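Local coordinates for protein CDP-4-keto-6-deoxy-D-glucose-3-dehydrase (Yersinia pseudotuberculosis, PDB 3BB8) that probably catalyses a pyridoxal 5'-phosphate-dependent C-3 dehydration of CDP-4-keto-6-deoxy-D-glucose in the making of lipopolysaccharide sugars, at residues Thr20-Lys25 with Lys39-Lys44; Leu46-Glu51 with Gly61-Ala66; Glu68-Glu73 with Ala301-Ile306. The protein carries 1 engineered substitution. One frame throughout, in Å; residues are numbered along the deposited sequence.

How the interactions relate
From the N terminus, M22 follows the end of helix 17-21, and interaction 1 closes the loop that comes next, which has no helix or strand, by setting M22 against I41 and G42 just before helix 43-55. Interaction 2 closes the connection that carries the end of helix 43-55 round to the start of helix 62-75. Interaction 3 spans 227 residues to bring helix 62-75 beside helix 293-323. The three contacts follow in series; none nests or crosses. L46 links the first two, with M22 SD 3.8 Å from L46 CD1. L48 packs on A301, joining interactions 2 and 3, while K44 reaches A301 and E304. Helix 293-323 thus runs against both earlier helices.

Interaction 1 of 3, residues Thr20-Lys25 with Lys39-Lys44; sequences TAMAPK and KVIGTK
M22 meets I41 and G42 through the first part of its side chain, and the contact is small: 121 Å² buried in all, about half of it on M22. The apolar component is a methylene pair, M22 CG lying 3.9 Å from I41 CG1. I41 carries CG1 between its backbone N and carbonyl carbon (chi1 66°), and that placement sets the branch against the methionine although CB does not point at it.

The tighter component involves the backbone. The I41 carbonyl oxygen packs at an ordinary 3.4 Å from M22 CB; its 3.0 Å approach to M22 CG is short and, at this resolution, not to be over-read. The next residue, G42, offers only backbone, and its CA is 4.0 Å from M22 CG. The chains themselves are near at this point, with 5.6 Å between M22 CA and G42 CA. Beyond CG the methionine chain bends at chi2 (70°), taking SD away from the carbonyl to rest on L46 in helix 43-55; I41 packs on L46 too, and also borders G56 of the second subunit.

The polar component belongs to the helix start. M22 is the residue at which the chain leaves helical backbone angles after helix 17-21, and G42 is the N-cap of helix 43-55, so the end of one helix is packed on the beginning of another. E45 OE1, at N3, accepts the N-cap N-H of G42, as in one half of a capping box whose other half the glycine cannot supply, beside the second subunit in this pyridoxal-phosphate enzyme of the aspartate aminotransferase fold.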
loop_
_atom_site.group_PDB
_atom_site.type_symbol
_atom_site.label_atom_id
_atom_site.label_comp_id
_atom_site.label_asym_id
_atom_site.label_seq_id
_atom_site.Cartn_x
_atom_site.Cartn_y
_atom_site.Cartn_z
ATOM N N THR A 20 -3.069 12.771 -30.003
ATOM C CA THR A 20 -3.222 11.554 -30.779
ATOM C C THR A 20 -3.536 10.346 -29.900
ATOM O O THR A 20 -4.330 9.480 -30.274
ATOM C CB THR A 20 -1.915 11.220 -31.515
ATOM O OG1 THR A 20 -1.534 12.334 -32.333
ATOM C CG2 THR A 20 -2.090 9.984 -32.383
ATOM N N ALA A 21 -2.988 10.338 -28.697
ATOM C CA ALA A 21 -3.160 9.223 -27.776
ATOM C C ALA A 21 -4.465 9.170 -26.986
ATOM O O ALA A 21 -5.182 8.173 -27.036
ATOM C CB ALA A 21 -2.107 9.266 -26.676
ATOM N N MET A 22 -4.871 10.267 -26.390
ATOM C CA MET A 22 -6.092 10.309 -25.586
ATOM C C MET A 22 -7.188 11.003 -26.391
ATOM O O MET A 22 -7.880 11.883 -25.876
ATOM C CB MET A 22 -5.934 11.023 -24.237
ATOM C CG MET A 22 -5.340 10.172 -23.113
ATOM S SD MET A 22 -3.592 9.775 -23.304
ATOM C CE MET A 22 -3.666 8.013 -23.646
ATOM N N ALA A 23 -7.354 10.602 -27.648
ATOM C CA ALA A 23 -8.384 11.184 -28.503
ATOM C C ALA A 23 -9.586 10.241 -28.577
ATOM O O ALA A 23 -9.459 9.097 -29.018
ATOM C CB ALA A 23 -7.828 11.434 -29.900
ATOM N N PRO A 24 -10.771 10.712 -28.147
ATOM C CA PRO A 24 -11.991 9.896 -28.172
ATOM C C PRO A 24 -12.359 9.385 -29.566
ATOM O O PRO A 24 -12.557 10.167 -30.499
ATOM C CB PRO A 24 -13.047 10.835 -27.587
ATOM C CG PRO A 24 -12.550 12.195 -27.985
ATOM C CD PRO A 24 -11.071 12.084 -27.697
ATOM N N LYS A 25 -12.445 8.063 -29.690
ATOM C CA LYS A 25 -12.780 7.414 -30.954
ATOM C C LYS A 25 -14.274 7.528 -31.255
ATOM O O LYS A 25 -15.110 7.390 -30.362
ATOM C CB LYS A 25 -12.382 5.933 -30.895
ATOM C CG LYS A 25 -12.640 5.153 -32.176
ATOM C CD LYS A 25 -11.730 5.615 -33.304
ATOM C CE LYS A 25 -12.074 4.916 -34.612
ATOM N NZ LYS A 25 -11.955 3.434 -34.510
ATOM N N LYS A 39 -11.081 5.124 -17.023
ATOM C CA LYS A 39 -10.457 6.400 -16.741
ATOM C C LYS A 39 -10.575 7.346 -17.919
ATOM O O LYS A 39 -10.638 6.917 -19.070
ATOM C CB LYS A 39 -8.978 6.203 -16.394
ATOM C CG LYS A 39 -8.130 5.660 -17.533
ATOM C CD LYS A 39 -6.792 5.162 -17.009
ATOM C CE LYS A 39 -5.890 4.695 -18.133
ATOM N NZ LYS A 39 -6.489 3.593 -18.934
ATOM N N VAL A 40 -10.616 8.635 -17.612
ATOM C CA VAL A 40 -10.681 9.678 -18.627
ATOM C C VAL A 40 -9.538 10.649 -18.320
ATOM O O VAL A 40 -9.687 11.583 -17.524
ATOM C CB VAL A 40 -12.038 10.428 -18.591
ATOM C CG1 VAL A 40 -12.029 11.575 -19.593
ATOM C CG2 VAL A 40 -13.171 9.460 -18.919
ATOM N N ILE A 41 -8.390 10.393 -18.938
ATOM C CA ILE A 41 -7.207 11.217 -18.745
ATOM C C ILE A 41 -6.787 11.876 -20.053
ATOM O O ILE A 41 -7.148 11.416 -21.137
ATOM C CB ILE A 41 -6.012 10.383 -18.231
ATOM C CG1 ILE A 41 -5.581 9.375 -19.302
ATOM C CG2 ILE A 41 -6.398 9.678 -16.936
ATOM C CD1 ILE A 41 -4.282 8.664 -19.009
ATOM N N GLY A 42 -6.006 12.944 -19.939
ATOM C CA GLY A 42 -5.549 13.653 -21.114
ATOM C C GLY A 42 -4.218 14.355 -20.942
ATOM O O GLY A 42 -3.397 13.983 -20.095
ATOM N N THR A 43 -4.014 15.384 -21.760
ATOM C CA THR A 43 -2.790 16.174 -21.764
ATOM C C THR A 43 -2.291 16.559 -20.379
ATOM O O THR A 43 -1.143 16.291 -20.035
ATOM C CB THR A 43 -2.991 17.454 -22.593
ATOM O OG1 THR A 43 -3.396 17.094 -23.920
ATOM C CG2 THR A 43 -1.705 18.253 -22.660
ATOM N N LYS A 44 -3.152 17.182 -19.584
ATOM C CA LYS A 44 -2.768 17.610 -18.249
ATOM C C LYS A 44 -2.199 16.468 -17.397
ATOM O O LYS A 44 -1.132 16.614 -16.795
ATOM C CB LYS A 44 -3.967 18.235 -17.543
ATOM C CG LYS A 44 -3.604 19.063 -16.325
ATOM C CD LYS A 44 -2.818 20.312 -16.715
ATOM C CE LYS A 44 -2.598 21.233 -15.517
ATOM N NZ LYS A 44 -2.070 22.568 -15.930
#

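Interaction 2 of 3, residues Leu46-Glu51 with Gly61-Ala66; sequences LQLMVE and GRFNDA
E51 and R62 reach across the gap between two helices and meet nearly at right angles, the carboxylate and guanidinium planes lying 83° apart. E51 OE1 is 2.9 Å from R62 NH2, which makes a salt bridge, but the hydrogen bond within it is weak because the angle at the hydrogen is only 117°. OE2 sits at the guanidinium edge, in its plane, yet is farther away at 3.5 Å from NH2. The arginine arrives from its own helix by a straight chain from CG to NE, with CG anti to the backbone N. Its NH1 has a second carboxylate partner in D55, so two acidic residues of helix 43-55 would hold the guanidinium in position.

F63, the neighbour of R62, lies beneath this ion pair. Its CZ stands 3.6 Å from the guanidinium plane, over the centre of the group, so the tip of the ring backs one face of the arginine. The same CZ is the ring's closest approach to segment 46-51, at 3.5 Å from E51 CB, and it meets that methylene obliquely. Next to CZ on the ring, CE2 is 4.2 Å from L48 CB.

The short axes stay 11.8 Å apart at an angle of 132°, a spacing bridged by the phenyl ring. At the head of helix 293-323, the D293 carboxylate accepts the backbone N-H groups of G61 and N64 on OD1 and that of F63 on OD2. L48 rests on A297 of that helix, N64 OD1 is hydrogen-bonded to T82 OG1 in strand 79-83, and V50 packs against V50 of the second subunit.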
loop_
_atom_site.group_PDB
_atom_site.type_symbol
_atom_site.label_atom_id
_atom_site.label_comp_id
_atom_site.label_asym_id
_atom_site.label_seq_id
_atom_site.Cartn_x
_atom_site.Cartn_y
_atom_site.Cartn_z
ATOM N N LEU A 46 -0.854 13.513 -18.275
ATOM C CA LEU A 46 0.452 13.069 -18.747
ATOM C C LEU A 46 1.536 14.106 -18.516
ATOM O O LEU A 46 2.683 13.758 -18.237
ATOM C CB LEU A 46 0.413 12.704 -20.233
ATOM C CG LEU A 46 -0.234 11.359 -20.586
ATOM C CD1 LEU A 46 -1.745 11.494 -20.511
ATOM C CD2 LEU A 46 0.195 10.927 -21.983
ATOM N N GLN A 47 1.176 15.379 -18.627
ATOM C CA GLN A 47 2.153 16.437 -18.432
ATOM C C GLN A 47 2.681 16.443 -17.000
ATOM O O GLN A 47 3.897 16.349 -16.778
ATOM C CB GLN A 47 1.548 17.793 -18.784
ATOM C CG GLN A 47 1.282 17.962 -20.277
ATOM C CD GLN A 47 0.867 19.373 -20.649
ATOM O OE1 GLN A 47 -0.078 19.925 -20.084
ATOM N NE2 GLN A 47 1.574 19.963 -21.611
ATOM N N LEU A 48 1.772 16.539 -16.031
ATOM C CA LEU A 48 2.175 16.548 -14.633
ATOM C C LEU A 48 2.987 15.305 -14.266
ATOM O O LEU A 48 4.021 15.417 -13.609
ATOM C CB LEU A 48 0.956 16.677 -13.714
ATOM C CG LEU A 48 0.124 17.947 -13.903
ATOM C CD1 LEU A 48 -0.714 18.203 -12.656
ATOM C CD2 LEU A 48 1.041 19.138 -14.155
ATOM N N MET A 49 2.546 14.125 -14.690
ATOM C CA MET A 49 3.304 12.925 -14.362
ATOM C C MET A 49 4.734 13.053 -14.872
ATOM O O MET A 49 5.670 12.524 -14.269
ATOM C CB MET A 49 2.643 11.678 -14.951
ATOM C CG MET A 49 1.350 11.308 -14.258
ATOM S SD MET A 49 0.831 9.650 -14.685
ATOM C CE MET A 49 0.162 9.938 -16.341
ATOM N N VAL A 50 4.901 13.755 -15.987
ATOM C CA VAL A 50 6.231 13.959 -16.542
ATOM C C VAL A 50 6.982 14.931 -15.642
ATOM O O VAL A 50 8.166 14.738 -15.364
ATOM C CB VAL A 50 6.164 14.505 -17.987
ATOM C CG1 VAL A 50 7.515 15.069 -18.406
ATOM C CG2 VAL A 50 5.784 13.374 -18.935
ATOM N N GLU A 51 6.289 15.967 -15.177
ATOM C CA GLU A 51 6.913 16.939 -14.288
ATOM C C GLU A 51 7.452 16.229 -13.058
ATOM O O GLU A 51 8.626 16.381 -12.707
ATOM C CB GLU A 51 5.915 18.010 -13.859
ATOM C CG GLU A 51 5.772 19.130 -14.862
ATOM C CD GLU A 51 5.774 20.494 -14.199
ATOM O OE1 GLU A 51 4.775 20.840 -13.521
ATOM O OE2 GLU A 51 6.788 21.215 -14.347
ATOM N N GLY A 61 5.553 14.799 -2.290
ATOM C CA GLY A 61 6.116 16.115 -2.078
ATOM C C GLY A 61 5.269 17.214 -2.668
ATOM O O GLY A 61 4.104 17.386 -2.306
ATOM N N ARG A 62 5.879 17.961 -3.577
ATOM C CA ARG A 62 5.251 19.077 -4.270
ATOM C C ARG A 62 3.829 18.750 -4.725
ATOM O O ARG A 62 2.865 19.381 -4.284
ATOM C CB ARG A 62 6.143 19.451 -5.455
ATOM C CG ARG A 62 5.585 20.395 -6.482
ATOM C CD ARG A 62 6.565 20.440 -7.657
ATOM N NE ARG A 62 6.042 21.182 -8.798
ATOM C CZ ARG A 62 6.477 21.029 -10.045
ATOM N NH1 ARG A 62 7.445 20.157 -10.314
ATOM N NH2 ARG A 62 5.938 21.742 -11.027
ATOM N N PHE A 63 3.691 17.753 -5.589
ATOM C CA PHE A 63 2.369 17.380 -6.079
ATOM C C PHE A 63 1.435 16.796 -5.022
ATOM O O PHE A 63 0.244 17.140 -4.988
ATOM C CB PHE A 63 2.489 16.409 -7.246
ATOM C CG PHE A 63 3.118 17.010 -8.458
ATOM C CD1 PHE A 63 4.469 16.809 -8.732
ATOM C CD2 PHE A 63 2.362 17.792 -9.329
ATOM C CE1 PHE A 63 5.055 17.375 -9.853
ATOM C CE2 PHE A 63 2.937 18.364 -10.450
ATOM C CZ PHE A 63 4.286 18.157 -10.717
ATOM N N ASN A 64 1.957 15.924 -4.159
ATOM C CA ASN A 64 1.117 15.329 -3.132
ATOM C C ASN A 64 0.549 16.403 -2.220
ATOM O O ASN A 64 -0.586 16.285 -1.756
ATOM C CB ASN A 64 1.889 14.310 -2.294
ATOM C CG ASN A 64 0.986 13.558 -1.317
ATOM O OD1 ASN A 64 0.142 12.759 -1.729
ATOM N ND2 ASN A 64 1.151 13.825 -0.019
ATOM N N ASP A 65 1.336 17.448 -1.958
ATOM C CA ASP A 65 0.876 18.545 -1.103
ATOM C C ASP A 65 -0.267 19.266 -1.796
ATOM O O ASP A 65 -1.296 19.556 -1.184
ATOM C CB ASP A 65 1.992 19.561 -0.830
ATOM C CG ASP A 65 3.098 19.001 0.036
ATOM O OD1 ASP A 65 2.793 18.211 0.959
ATOM O OD2 ASP A 65 4.273 19.364 -0.197
ATOM N N ALA A 66 -0.070 19.560 -3.075
ATOM C CA ALA A 66 -1.083 20.244 -3.875
ATOM C C ALA A 66 -2.372 19.419 -3.944
ATOM O O ALA A 66 -3.474 19.950 -3.780
ATOM C CB ALA A 66 -0.546 20.506 -5.285
#

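Interaction 3 of 3, residues Glu68-Glu73 with Ala301-Ile306; sequences EKKLGE and AQLERI
L303 buries the largest area here, 83 Å² of the 200 Å² total, by lodging against K70 and L71 of helix 62-75. Its CD1 methyl lies 3.6 Å from K70 CB and reaches the backbone N of L71 at 3.9 Å, so it presses on the helix surface where those two residues join. The other methyl, CD2, is 4.2 Å from L71 CD1, where the two leucine side chains cross at about a right angle.

K70 follows with 68 Å² and uses its aliphatic part. It runs alongside L303 in the opposite direction, which brings K70 CD within 3.6 Å of L303 CB. The helices beneath are nearly parallel, their short axes 10.4 Å apart and crossing at 16°. In this aspartate aminotransferase fold they are helix 62-75 and the long helix 293-323, which pack side by side although they are more than two hundred residues apart in sequence.

Past CD the lysine bends at chi3 (-68°), and NZ comes to 3.8 Å from E304 CG. The charged atoms do not touch: K70 NZ and E304 OE2 are 4.9 Å apart, which would give at most a longer-range attraction. E304 also packs on K44 of helix 43-55.

L71 gives up less area, 26 Å², but is buried. It also lies on V80 of strand 79-83, and its side chain is about 10 Å from that of S215, a residue of the pyridoxal 5'-phosphate site.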
loop_
_atom_site.group_PDB
_atom_site.type_symbol
_atom_site.label_atom_id
_atom_site.label_comp_id
_atom_site.label_asym_id
_atom_site.label_seq_id
_atom_site.Cartn_x
_atom_site.Cartn_y
_atom_site.Cartn_z
ATOM N N GLU A 68 -3.495 16.923 -1.860
ATOM C CA GLU A 68 -4.194 16.819 -0.584
ATOM C C GLU A 68 -4.901 18.118 -0.259
ATOM O O GLU A 68 -5.969 18.123 0.369
ATOM C CB GLU A 68 -3.227 16.450 0.545
ATOM C CG GLU A 68 -2.552 15.095 0.356
ATOM C CD GLU A 68 -1.621 14.730 1.507
ATOM O OE1 GLU A 68 -0.917 15.629 2.021
ATOM O OE2 GLU A 68 -1.584 13.540 1.886
ATOM N N LYS A 69 -4.302 19.219 -0.704
ATOM C CA LYS A 69 -4.866 20.541 -0.470
ATOM C C LYS A 69 -6.122 20.759 -1.300
ATOM O O LYS A 69 -7.171 21.097 -0.764
ATOM C CB LYS A 69 -3.841 21.625 -0.814
ATOM C CG LYS A 69 -4.316 23.048 -0.533
ATOM C CD LYS A 69 -3.333 24.067 -1.098
ATOM C CE LYS A 69 -3.746 25.499 -0.785
ATOM N NZ LYS A 69 -2.837 26.464 -1.462
ATOM N N LYS A 70 -6.019 20.558 -2.609
ATOM C CA LYS A 70 -7.175 20.770 -3.471
ATOM C C LYS A 70 -8.338 19.822 -3.174
ATOM O O LYS A 70 -9.498 20.201 -3.329
ATOM C CB LYS A 70 -6.784 20.659 -4.950
ATOM C CG LYS A 70 -7.822 21.307 -5.875
ATOM C CD LYS A 70 -7.579 21.022 -7.357
ATOM C CE LYS A 70 -6.326 21.699 -7.889
ATOM N NZ LYS A 70 -6.093 21.360 -9.326
ATOM N N LEU A 71 -8.038 18.594 -2.750
ATOM C CA LEU A 71 -9.101 17.643 -2.440
ATOM C C LEU A 71 -9.792 18.097 -1.167
ATOM O O LEU A 71 -11.017 18.031 -1.056
ATOM C CB LEU A 71 -8.548 16.220 -2.255
ATOM C CG LEU A 71 -9.608 15.152 -1.931
ATOM C CD1 LEU A 71 -10.605 15.050 -3.092
ATOM C CD2 LEU A 71 -8.946 13.795 -1.671
ATOM N N GLY A 72 -8.999 18.556 -0.203
ATOM C CA GLY A 72 -9.574 19.034 1.042
ATOM C C GLY A 72 -10.526 20.187 0.763
ATOM O O GLY A 72 -11.559 20.340 1.426
ATOM N N GLU A 73 -10.174 21.002 -0.228
ATOM C CA GLU A 73 -11.000 22.142 -0.611
ATOM C C GLU A 73 -12.284 21.630 -1.257
ATOM O O GLU A 73 -13.385 22.020 -0.859
ATOM C CB GLU A 73 -10.229 23.055 -1.577
ATOM C CG GLU A 73 -8.899 23.536 -0.993
ATOM C CD GLU A 73 -8.070 24.379 -1.952
ATOM O OE1 GLU A 73 -7.855 23.955 -3.110
ATOM O OE2 GLU A 73 -7.617 25.464 -1.534
ATOM N N ALA A 301 -4.038 16.603 -11.658
ATOM C CA ALA A 301 -4.618 16.964 -12.954
ATOM C C ALA A 301 -6.099 16.580 -12.966
ATOM O O ALA A 301 -6.965 17.397 -13.295
ATOM C CB ALA A 301 -3.879 16.237 -14.089
ATOM N N GLN A 302 -6.376 15.331 -12.594
ATOM C CA GLN A 302 -7.737 14.805 -12.541
ATOM C C GLN A 302 -8.664 15.708 -11.726
ATOM O O GLN A 302 -9.834 15.878 -12.065
ATOM C CB GLN A 302 -7.744 13.399 -11.914
ATOM C CG GLN A 302 -7.121 12.281 -12.747
ATOM C CD GLN A 302 -8.043 11.772 -13.850
ATOM O OE1 GLN A 302 -8.124 12.356 -14.932
ATOM N NE2 GLN A 302 -8.748 10.682 -13.572
ATOM N N LEU A 303 -8.146 16.282 -10.646
ATOM C CA LEU A 303 -8.959 17.147 -9.796
ATOM C C LEU A 303 -9.589 18.328 -10.532
ATOM O O LEU A 303 -10.599 18.876 -10.093
ATOM C CB LEU A 303 -8.134 17.662 -8.613
ATOM C CG LEU A 303 -8.088 16.752 -7.381
ATOM C CD1 LEU A 303 -7.193 17.375 -6.317
ATOM C CD2 LEU A 303 -9.495 16.561 -6.831
ATOM N N GLU A 304 -8.998 18.731 -11.646
ATOM C CA GLU A 304 -9.565 19.842 -12.386
ATOM C C GLU A 304 -10.881 19.403 -13.031
ATOM O O GLU A 304 -11.869 20.143 -13.031
ATOM C CB GLU A 304 -8.584 20.315 -13.465
ATOM C CG GLU A 304 -7.245 20.813 -12.924
ATOM C CD GLU A 304 -6.292 21.257 -14.027
ATOM O OE1 GLU A 304 -6.668 22.155 -14.815
ATOM O OE2 GLU A 304 -5.168 20.712 -14.108
ATOM N N ARG A 305 -10.891 18.173 -13.540
ATOM C CA ARG A 305 -12.044 17.610 -14.236
ATOM C C ARG A 305 -13.121 16.971 -13.359
ATOM O O ARG A 305 -14.135 16.510 -13.875
ATOM C CB ARG A 305 -11.538 16.587 -15.260
ATOM C CG ARG A 305 -10.279 17.079 -15.962
ATOM C CD ARG A 305 -9.552 16.020 -16.776
ATOM N NE ARG A 305 -10.140 15.824 -18.096
ATOM C CZ ARG A 305 -9.452 15.431 -19.167
ATOM N NH1 ARG A 305 -8.146 15.198 -19.076
ATOM N NH2 ARG A 305 -10.072 15.259 -20.327
ATOM N N ILE A 306 -12.929 16.959 -12.044
ATOM C CA ILE A 306 -13.903 16.325 -11.163
ATOM C C ILE A 306 -15.315 16.907 -11.234
ATOM O O ILE A 306 -16.295 16.159 -11.260
ATOM C CB ILE A 306 -13.425 16.339 -9.690
ATOM C CG1 ILE A 306 -14.443 15.621 -8.799
ATOM C CG2 ILE A 306 -13.235 17.763 -9.212
ATOM C CD1 ILE A 306 -14.634 14.159 -9.138
#